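Local atomic coordinates of Lin1840 protein (Listeria innocua serovar 6a, PDB entry 4ZOE), a protein that probably acts as a beta-glucosidase of glycosyl hydrolase family 3, removing terminal, non-reducing beta-D-glucosyl residues in the breakdown of beta-1,2-glucan. Residues 236-241 with 268-273; 499-504 with 519-524; 565-570 with 655-660. The protein carries 1 engineered substitution. All coordinates share one frame; numbering follows the deposited sequence.

Contact 1. Residues 236-241 with 268-273; sequences TAFNVV and ISDWGA
F238 lays its ring against the carboxylate of D270, and the two flat groups stack with their planes 15° apart. OD2 of D270 lies over one face of the ring, displaced toward the rim and 3.3 Å from F238 CE2. The methylene joins in with a CH-pi contact, D270 CB standing 4.0 Å from the ring centroid. At the ring's edge, and in its plane, W271 O comes within 3.2 Å of F238 CE1, where an aromatic hydrogen faces the carbonyl oxygen. A water ties the pair together a second time, accepting from F238 N and donating to D270 OD2. All this happens at the mouth of the TIM barrel: the two segments carry on from the neighbouring parallel strands 233-236 and 266-268, and T236 N still bonds I268 O in sheet fashion at 2.9 Å. One step further the pairing passes to a side chain. With chi1 at 73°, T236 turns its hydroxyl toward the turn, and D270 N donates to T236 OG1 over 3.2 Å; the same hydroxyl is hydrogen-bonded to T247. D270 then opens a type II turn closed by A273, its carbonyl oxygen met from opposite faces by S269 OG and A273 N. T236 O, buried against D270 CB, has no polar partner in the model. R572 of the second subunit adds a cation-pi contact to the F238 ring.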
loop_
_atom_site.group_PDB
_atom_site.type_symbol
_atom_site.label_atom_id
_atom_site.label_comp_id
_atom_site.label_asym_id
_atom_site.label_seq_id
_atom_site.Cartn_x
_atom_site.Cartn_y
_atom_site.Cartn_z
ATOM N N THR A 236 -9.552 19.806 8.450
ATOM C CA THR A 236 -9.754 18.797 7.366
ATOM C C THR A 236 -8.409 18.268 6.731
ATOM O O THR A 236 -7.326 18.914 6.932
ATOM C CB THR A 236 -10.594 19.399 6.225
ATOM O OG1 THR A 236 -9.838 20.369 5.421
ATOM C CG2 THR A 236 -11.920 20.075 6.810
ATOM N N ALA A 237 -8.452 17.085 6.066
ATOM C CA ALA A 237 -7.261 16.548 5.529
ATOM C C ALA A 237 -7.191 16.932 4.042
ATOM O O ALA A 237 -8.209 17.064 3.347
ATOM C CB ALA A 237 -7.256 15.033 5.738
ATOM N N PHE A 238 -5.973 17.053 3.506
ATOM C CA PHE A 238 -5.761 17.111 2.068
ATOM C C PHE A 238 -6.191 15.934 1.152
ATOM O O PHE A 238 -6.405 16.155 -0.011
ATOM C CB PHE A 238 -4.276 17.348 1.737
ATOM C CG PHE A 238 -3.770 18.735 2.141
ATOM C CD1 PHE A 238 -4.470 19.861 1.801
ATOM C CD2 PHE A 238 -2.575 18.862 2.821
ATOM C CE1 PHE A 238 -4.008 21.109 2.158
ATOM C CE2 PHE A 238 -2.065 20.107 3.182
ATOM C CZ PHE A 238 -2.773 21.216 2.839
ATOM N N ASN A 239 -6.273 14.759 1.715
ATOM C CA ASN A 239 -6.418 13.507 0.910
ATOM C C ASN A 239 -7.898 13.263 0.633
ATOM O O ASN A 239 -8.788 13.802 1.370
ATOM C CB ASN A 239 -5.911 12.283 1.644
ATOM C CG ASN A 239 -6.377 12.186 3.122
ATOM O OD1 ASN A 239 -5.941 12.957 4.011
ATOM N ND2 ASN A 239 -7.291 11.232 3.391
ATOM N N VAL A 240 -8.108 12.432 -0.368
ATOM C CA VAL A 240 -9.439 11.767 -0.552
ATOM C C VAL A 240 -9.679 10.766 0.590
ATOM O O VAL A 240 -8.715 10.249 1.140
ATOM C CB VAL A 240 -9.554 11.047 -1.880
ATOM C CG1 VAL A 240 -9.606 12.013 -3.074
ATOM C CG2 VAL A 240 -8.541 9.890 -2.067
ATOM N N VAL A 241 -10.932 10.604 1.003
ATOM C CA VAL A 241 -11.436 9.553 1.857
ATOM C C VAL A 241 -12.470 8.869 1.033
ATOM O O VAL A 241 -13.455 9.426 0.619
ATOM C CB VAL A 241 -11.961 10.039 3.222
ATOM C CG1 VAL A 241 -12.578 8.874 3.995
ATOM C CG2 VAL A 241 -10.819 10.673 4.028
ATOM N N ILE A 268 -11.926 23.765 10.500
ATOM C CA ILE A 268 -11.053 24.666 9.689
ATOM C C ILE A 268 -10.458 23.799 8.577
ATOM O O ILE A 268 -10.182 22.572 8.811
ATOM C CB ILE A 268 -9.872 25.321 10.577
ATOM C CG1 ILE A 268 -9.076 26.361 9.752
ATOM C CG2 ILE A 268 -8.896 24.274 11.187
ATOM C CD1 ILE A 268 -7.934 27.075 10.495
ATOM N N SER A 269 -10.380 24.338 7.366
ATOM C CA SER A 269 -9.675 23.728 6.276
ATOM C C SER A 269 -8.221 23.651 6.546
ATOM O O SER A 269 -7.673 24.506 7.212
ATOM C CB SER A 269 -9.940 24.430 4.921
ATOM O OG SER A 269 -9.148 25.550 4.642
ATOM N N ASP A 270 -7.575 22.618 6.017
ATOM C CA ASP A 270 -6.100 22.693 5.883
ATOM C C ASP A 270 -5.777 23.810 4.863
ATOM O O ASP A 270 -6.690 24.345 4.184
ATOM C CB ASP A 270 -5.477 21.325 5.565
ATOM C CG ASP A 270 -4.032 21.231 5.999
ATOM O OD1 ASP A 270 -3.344 22.287 6.112
ATOM O OD2 ASP A 270 -3.547 20.114 6.122
ATOM N N TRP A 271 -4.509 24.127 4.636
ATOM C CA TRP A 271 -4.162 25.246 3.796
ATOM C C TRP A 271 -4.542 25.103 2.296
ATOM O O TRP A 271 -4.049 24.244 1.597
ATOM C CB TRP A 271 -2.689 25.533 3.888
ATOM C CG TRP A 271 -2.258 26.748 3.122
ATOM C CD1 TRP A 271 -2.273 26.912 1.742
ATOM C CD2 TRP A 271 -1.660 27.932 3.626
ATOM N NE1 TRP A 271 -1.747 28.099 1.402
ATOM C CE2 TRP A 271 -1.366 28.749 2.536
ATOM C CE3 TRP A 271 -1.336 28.383 4.882
ATOM C CZ2 TRP A 271 -0.813 29.991 2.677
ATOM C CZ3 TRP A 271 -0.780 29.602 5.008
ATOM C CH2 TRP A 271 -0.519 30.397 3.928
ATOM N N GLY A 272 -5.421 25.987 1.814
ATOM C CA GLY A 272 -5.909 25.897 0.463
ATOM C C GLY A 272 -6.791 24.716 0.145
ATOM O O GLY A 272 -7.242 24.623 -0.990
ATOM N N ALA A 273 -7.116 23.877 1.126
ATOM C CA ALA A 273 -7.771 22.597 0.865
ATOM C C ALA A 273 -9.204 22.791 0.270
ATOM O O ALA A 273 -9.726 21.923 -0.475
ATOM C CB ALA A 273 -7.863 21.825 2.154
HETATM O O HOH W 1 -3.982 17.565 5.442
#

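Contact 2. Residues 499-504 with 519-524; sequences PVVITL and SDALLE
S519 meets I502 before the sheet proper begins: its CB presses to 3.5 Å from I502 CD1, closer than carbons usually pack, and its hydroxyl, hydrogen-bonded to L515 O, lies beside the same methyl. D520 follows with a double grip on V500. Its backbone N donates to V500 O, and its carboxylate reaches round to take V500 N on the anti lone pair of OD2, at 2.9 Å. The torsion that sets CG beside the aspartate's own N (chi1 -56°) brings that oxygen to the strand edge. A521 N also donates to V500 O, which thus holds two donors, while A521 O receives I502 N. On the side of the sheet shared with I502, L522 leans across so that its CD1 touches I502 CG2 at 3.7 Å. L523 points to the other side, beside T503, and its backbone bonds are straighter: N to I502 O at 172°, and O from L504 N. E524 bends at chi2 and crosses L504 at a slant, placing OE2 3.8 Å from L504 CD2; OE1 stands 3.1 Å from L504 O, two acceptors without a bond, and W526 N and N506 ND2 claim the carboxylate. Strand segments 500-504 and 521-524 run parallel with axes 15° apart. Strand 500-505, helix 513-516 and strand 521-524 form a beta-alpha-beta crossover between strands 459-465 and 376-380 in the alpha/beta C-terminal domain of family 3 enzymes.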
loop_
_atom_site.group_PDB
_atom_site.type_symbol
_atom_site.label_atom_id
_atom_site.label_comp_id
_atom_site.label_asym_id
_atom_site.label_seq_id
_atom_site.Cartn_x
_atom_site.Cartn_y
_atom_site.Cartn_z
ATOM N N PRO A 499 35.821 0.991 19.622
ATOM C CA PRO A 499 34.354 0.827 19.784
ATOM C C PRO A 499 33.623 2.071 19.306
ATOM O O PRO A 499 34.082 3.207 19.544
ATOM C CB PRO A 499 34.134 0.688 21.297
ATOM C CG PRO A 499 35.513 0.595 21.909
ATOM C CD PRO A 499 36.531 1.045 20.917
ATOM N N VAL A 500 32.477 1.848 18.641
ATOM C CA VAL A 500 31.697 2.905 18.069
ATOM C C VAL A 500 30.279 2.955 18.650
ATOM O O VAL A 500 29.553 1.915 18.640
ATOM C CB VAL A 500 31.605 2.737 16.537
ATOM C CG1 VAL A 500 30.784 3.869 15.929
ATOM C CG2 VAL A 500 32.980 2.604 15.924
ATOM N N VAL A 501 29.848 4.148 19.115
ATOM C CA VAL A 501 28.431 4.402 19.363
ATOM C C VAL A 501 27.944 5.305 18.219
ATOM O O VAL A 501 28.484 6.371 18.029
ATOM C CB VAL A 501 28.101 5.380 20.556
ATOM C CG1 VAL A 501 26.588 5.488 20.810
ATOM C CG2 VAL A 501 28.916 5.178 21.760
ATOM N N ILE A 502 26.874 4.950 17.515
ATOM C CA ILE A 502 26.241 5.819 16.530
ATOM C C ILE A 502 25.077 6.506 17.216
ATOM O O ILE A 502 24.233 5.816 17.846
ATOM C CB ILE A 502 25.704 4.979 15.328
ATOM C CG1 ILE A 502 26.877 4.542 14.499
ATOM C CG2 ILE A 502 24.754 5.831 14.425
ATOM C CD1 ILE A 502 26.618 3.502 13.417
ATOM N N THR A 503 25.074 7.812 17.194
ATOM C CA THR A 503 24.012 8.596 17.698
ATOM C C THR A 503 23.267 9.098 16.440
ATOM O O THR A 503 23.786 9.832 15.683
ATOM C CB THR A 503 24.472 9.836 18.511
ATOM O OG1 THR A 503 25.499 10.548 17.794
ATOM C CG2 THR A 503 25.051 9.422 19.802
ATOM N N LEU A 504 22.057 8.611 16.208
ATOM C CA LEU A 504 21.281 8.875 14.976
ATOM C C LEU A 504 20.162 9.923 15.198
ATOM O O LEU A 504 19.382 9.785 16.146
ATOM C CB LEU A 504 20.655 7.567 14.508
ATOM C CG LEU A 504 19.839 7.623 13.232
ATOM C CD1 LEU A 504 20.783 7.817 12.055
ATOM C CD2 LEU A 504 19.042 6.368 13.077
ATOM N N SER A 519 28.578 -0.963 14.086
ATOM C CA SER A 519 28.825 -0.275 15.345
ATOM C C SER A 519 28.573 -1.190 16.535
ATOM O O SER A 519 28.006 -2.364 16.398
ATOM C CB SER A 519 28.018 1.070 15.444
ATOM O OG SER A 519 26.602 0.842 15.500
ATOM N N ASP A 520 29.042 -0.758 17.711
ATOM C CA ASP A 520 28.806 -1.522 18.968
ATOM C C ASP A 520 27.582 -1.090 19.712
ATOM O O ASP A 520 26.953 -1.875 20.384
ATOM C CB ASP A 520 30.014 -1.370 19.870
ATOM C CG ASP A 520 31.274 -1.792 19.182
ATOM O OD1 ASP A 520 31.451 -2.986 19.105
ATOM O OD2 ASP A 520 32.004 -0.973 18.620
ATOM N N ALA A 521 27.226 0.183 19.586
ATOM C CA ALA A 521 26.019 0.750 20.200
ATOM C C ALA A 521 25.309 1.656 19.171
ATOM O O ALA A 521 25.947 2.235 18.265
ATOM C CB ALA A 521 26.317 1.466 21.559
ATOM N N LEU A 522 23.989 1.731 19.285
ATOM C CA LEU A 522 23.127 2.565 18.424
ATOM C C LEU A 522 22.047 3.235 19.256
ATOM O O LEU A 522 21.255 2.560 19.793
ATOM C CB LEU A 522 22.558 1.693 17.232
ATOM C CG LEU A 522 21.507 2.371 16.333
ATOM C CD1 LEU A 522 22.134 3.507 15.510
ATOM C CD2 LEU A 522 20.902 1.336 15.406
ATOM N N LEU A 523 22.030 4.547 19.305
ATOM C CA LEU A 523 21.090 5.370 20.073
ATOM C C LEU A 523 20.345 6.279 19.070
ATOM O O LEU A 523 20.912 7.081 18.304
ATOM C CB LEU A 523 21.816 6.205 21.158
ATOM C CG LEU A 523 20.966 7.057 22.128
ATOM C CD1 LEU A 523 20.057 6.170 22.951
ATOM C CD2 LEU A 523 21.946 7.885 23.002
ATOM N N GLU A 524 19.050 6.059 19.055
ATOM C CA GLU A 524 18.109 6.783 18.230
ATOM C C GLU A 524 17.610 7.995 19.042
ATOM O O GLU A 524 16.811 7.837 19.948
ATOM C CB GLU A 524 16.896 5.875 17.877
ATOM C CG GLU A 524 15.713 6.573 17.221
ATOM C CD GLU A 524 16.041 7.167 15.859
ATOM O OE1 GLU A 524 16.657 8.267 15.843
ATOM O OE2 GLU A 524 15.659 6.562 14.808
#

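Contact 3. Residues 565-570 with 655-660; sequences YNHLRT and RPVKEL
L660 N donates to Y565 OH over 2.8 Å, nearly straight at 165°, arriving at the ring's edge. The phenol oxygen also bonds D157, so it links the 655-660 segment to a residue of the N-terminal family domain. The tyrosine ring has N566 CB over its centre and stacks with F598, which holds it in place. Close by, K658 O comes 3.2 Å from N566 CB and accepts a CA-H...O contact from N566 CA, yet it is buried without a hydrogen-bond partner. The packing stays close through P656, whose CB rests 3.5 Å from N566 O, and through L568, whose CD2 lies 3.5 Å from both R655 C and P656 N. Next to it V657 N donates to H567 O at 2.8 Å. R655 is buried too, gripping E659 end-on with NH1 and NH2.

On the outer side the fit relaxes. V657 CG2, turned between its own backbone N and carbonyl carbon, sits over one face of the exposed imidazole, 4.0 Å from the H567 ring centroid. The ring is steadied by its ND1, which donates to L568 O from well above that carbonyl's plane. R569 offers only its CB to V657 CG1, at 4.1 Å, and sends its guanidinium to N279 O of the second subunit.

Between this C-terminal-domain loop and the fibronectin type III-like domain, the direct hydrogen bonds both come from backbone N-H groups, while two waters bridge further polar atoms, N566 ND2 to E659 OE2 and R569 N to R655 O. No ion pair crosses between the segments: E659 has a second partner in K661, and R655, its side chain about 6 Å from the magnesium ion, makes a long, weak pair with the metal ligand D648.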
loop_
_atom_site.group_PDB
_atom_site.type_symbol
_atom_site.label_atom_id
_atom_site.label_comp_id
_atom_site.label_asym_id
_atom_site.label_seq_id
_atom_site.Cartn_x
_atom_site.Cartn_y
_atom_site.Cartn_z
ATOM N N TYR A 565 3.221 -4.053 13.804
ATOM C CA TYR A 565 3.100 -5.184 14.748
ATOM C C TYR A 565 1.701 -5.736 14.774
ATOM O O TYR A 565 1.524 -6.930 15.064
ATOM C CB TYR A 565 3.532 -4.756 16.212
ATOM C CG TYR A 565 2.395 -4.068 16.980
ATOM C CD1 TYR A 565 2.107 -2.771 16.788
ATOM C CD2 TYR A 565 1.591 -4.799 17.824
ATOM C CE1 TYR A 565 1.001 -2.178 17.391
ATOM C CE2 TYR A 565 0.545 -4.210 18.493
ATOM C CZ TYR A 565 0.272 -2.923 18.287
ATOM O OH TYR A 565 -0.863 -2.459 18.883
ATOM N N ASN A 566 0.697 -4.881 14.499
ATOM C CA ASN A 566 -0.714 -5.261 14.671
ATOM C C ASN A 566 -1.291 -5.731 13.371
ATOM O O ASN A 566 -2.288 -5.224 12.825
ATOM C CB ASN A 566 -1.526 -4.146 15.352
ATOM C CG ASN A 566 -1.487 -2.851 14.627
ATOM O OD1 ASN A 566 -0.489 -2.497 13.966
ATOM N ND2 ASN A 566 -2.566 -2.060 14.826
ATOM N N HIS A 567 -0.670 -6.777 12.851
ATOM C CA HIS A 567 -1.020 -7.286 11.531
ATOM C C HIS A 567 -1.888 -8.538 11.627
ATOM O O HIS A 567 -1.955 -9.190 12.692
ATOM C CB HIS A 567 0.273 -7.569 10.759
ATOM C CG HIS A 567 1.132 -8.589 11.401
ATOM N ND1 HIS A 567 0.899 -9.940 11.233
ATOM C CD2 HIS A 567 2.213 -8.491 12.226
ATOM C CE1 HIS A 567 1.784 -10.635 11.939
ATOM N NE2 HIS A 567 2.582 -9.792 12.552
ATOM N N LEU A 568 -2.495 -8.890 10.503
ATOM C CA LEU A 568 -3.381 -10.029 10.468
ATOM C C LEU A 568 -2.516 -11.229 10.265
ATOM O O LEU A 568 -1.373 -11.159 9.780
ATOM C CB LEU A 568 -4.409 -9.890 9.362
ATOM C CG LEU A 568 -5.307 -8.607 9.466
ATOM C CD1 LEU A 568 -6.302 -8.794 8.289
ATOM C CD2 LEU A 568 -5.930 -8.403 10.830
ATOM N N ARG A 569 -3.089 -12.355 10.567
ATOM C CA ARG A 569 -2.343 -13.569 10.473
ATOM C C ARG A 569 -2.091 -14.143 9.091
ATOM O O ARG A 569 -1.112 -14.869 8.928
ATOM C CB ARG A 569 -3.045 -14.553 11.385
ATOM C CG ARG A 569 -2.318 -15.838 11.656
ATOM C CD ARG A 569 -2.664 -16.305 13.088
ATOM N NE ARG A 569 -1.818 -17.408 13.440
ATOM C CZ ARG A 569 -2.078 -18.686 13.191
ATOM N NH1 ARG A 569 -3.151 -19.081 12.545
ATOM N NH2 ARG A 569 -1.184 -19.595 13.532
ATOM N N THR A 570 -3.030 -13.926 8.146
ATOM C CA THR A 570 -3.132 -14.585 6.880
ATOM C C THR A 570 -3.580 -16.058 7.028
ATOM O O THR A 570 -3.663 -16.611 8.126
ATOM C CB THR A 570 -1.853 -14.531 5.953
ATOM O OG1 THR A 570 -0.980 -15.593 6.264
ATOM C CG2 THR A 570 -1.062 -13.147 6.013
ATOM N N ARG A 655 -8.723 -10.697 13.004
ATOM C CA ARG A 655 -8.280 -9.630 13.889
ATOM C C ARG A 655 -6.779 -9.698 13.981
ATOM O O ARG A 655 -6.180 -10.761 13.786
ATOM C CB ARG A 655 -8.897 -9.763 15.316
ATOM C CG ARG A 655 -10.424 -9.803 15.263
ATOM C CD ARG A 655 -11.061 -8.402 15.399
ATOM N NE ARG A 655 -10.679 -7.845 16.627
ATOM C CZ ARG A 655 -9.988 -6.718 16.870
ATOM N NH1 ARG A 655 -9.445 -5.891 15.981
ATOM N NH2 ARG A 655 -9.744 -6.496 18.101
ATOM N N PRO A 656 -6.182 -8.610 14.331
ATOM C CA PRO A 656 -4.710 -8.558 14.469
ATOM C C PRO A 656 -4.159 -9.501 15.479
ATOM O O PRO A 656 -4.859 -9.925 16.421
ATOM C CB PRO A 656 -4.404 -7.144 14.893
ATOM C CG PRO A 656 -5.745 -6.454 14.933
ATOM C CD PRO A 656 -6.850 -7.359 14.649
ATOM N N VAL A 657 -2.933 -9.915 15.250
ATOM C CA VAL A 657 -2.303 -10.948 16.144
ATOM C C VAL A 657 -2.054 -10.451 17.566
ATOM O O VAL A 657 -2.017 -11.251 18.489
ATOM C CB VAL A 657 -0.971 -11.492 15.591
ATOM C CG1 VAL A 657 -1.230 -12.284 14.308
ATOM C CG2 VAL A 657 0.047 -10.394 15.405
ATOM N N LYS A 658 -1.886 -9.136 17.683
ATOM C CA LYS A 658 -1.860 -8.377 18.919
ATOM C C LYS A 658 -2.334 -6.957 18.652
ATOM O O LYS A 658 -2.119 -6.363 17.574
ATOM C CB LYS A 658 -0.401 -8.117 19.457
ATOM C CG LYS A 658 0.365 -9.271 19.820
ATOM C CD LYS A 658 1.703 -8.888 20.379
ATOM C CE LYS A 658 2.360 -10.040 21.012
ATOM N NZ LYS A 658 2.682 -11.153 20.112
ATOM N N GLU A 659 -2.888 -6.369 19.708
ATOM C CA GLU A 659 -3.088 -4.918 19.776
ATOM C C GLU A 659 -2.785 -4.411 21.160
ATOM O O GLU A 659 -3.197 -5.043 22.169
ATOM C CB GLU A 659 -4.554 -4.640 19.488
ATOM C CG GLU A 659 -5.134 -4.999 18.125
ATOM C CD GLU A 659 -6.626 -4.631 18.031
ATOM O OE1 GLU A 659 -7.456 -4.988 18.915
ATOM O OE2 GLU A 659 -7.026 -3.980 17.076
ATOM N N LEU A 660 -2.069 -3.285 21.255
ATOM C CA LEU A 660 -1.772 -2.695 22.516
ATOM C C LEU A 660 -3.061 -2.158 23.144
ATOM O O LEU A 660 -3.777 -1.376 22.476
ATOM C CB LEU A 660 -0.800 -1.507 22.365
ATOM C CG LEU A 660 -0.217 -0.949 23.634
ATOM C CD1 LEU A 660 0.726 -1.883 24.325
ATOM C CD2 LEU A 660 0.467 0.392 23.393
HETATM O O HOH W 2 -5.465 -2.751 15.270
HETATM O O HOH W 3 -5.683 -12.314 11.665
#

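Overall arrangement
Contacts 1 and 2 are buried, each between neighbouring parallel strands or their ends, but in different domains and on opposite sides of the chain's centre, their centres about 40 Å apart. Contact 2 is almost pure sheet, held by regular backbone bonds and aliphatic packing; contact 1 begins with one such bond and goes over to aromatic and carboxylate chemistry at the barrel mouth. Contact 3, partly buried, joins two domains through loops and is bridged by two waters, where contact 1 has one. Contacts 1 and 3 have their nearest atoms about 18 Å apart within a chain, yet both reach the second subunit: R572, just beyond 565-570, touches F238 of the other copy, whereas no other chain touches contact 2.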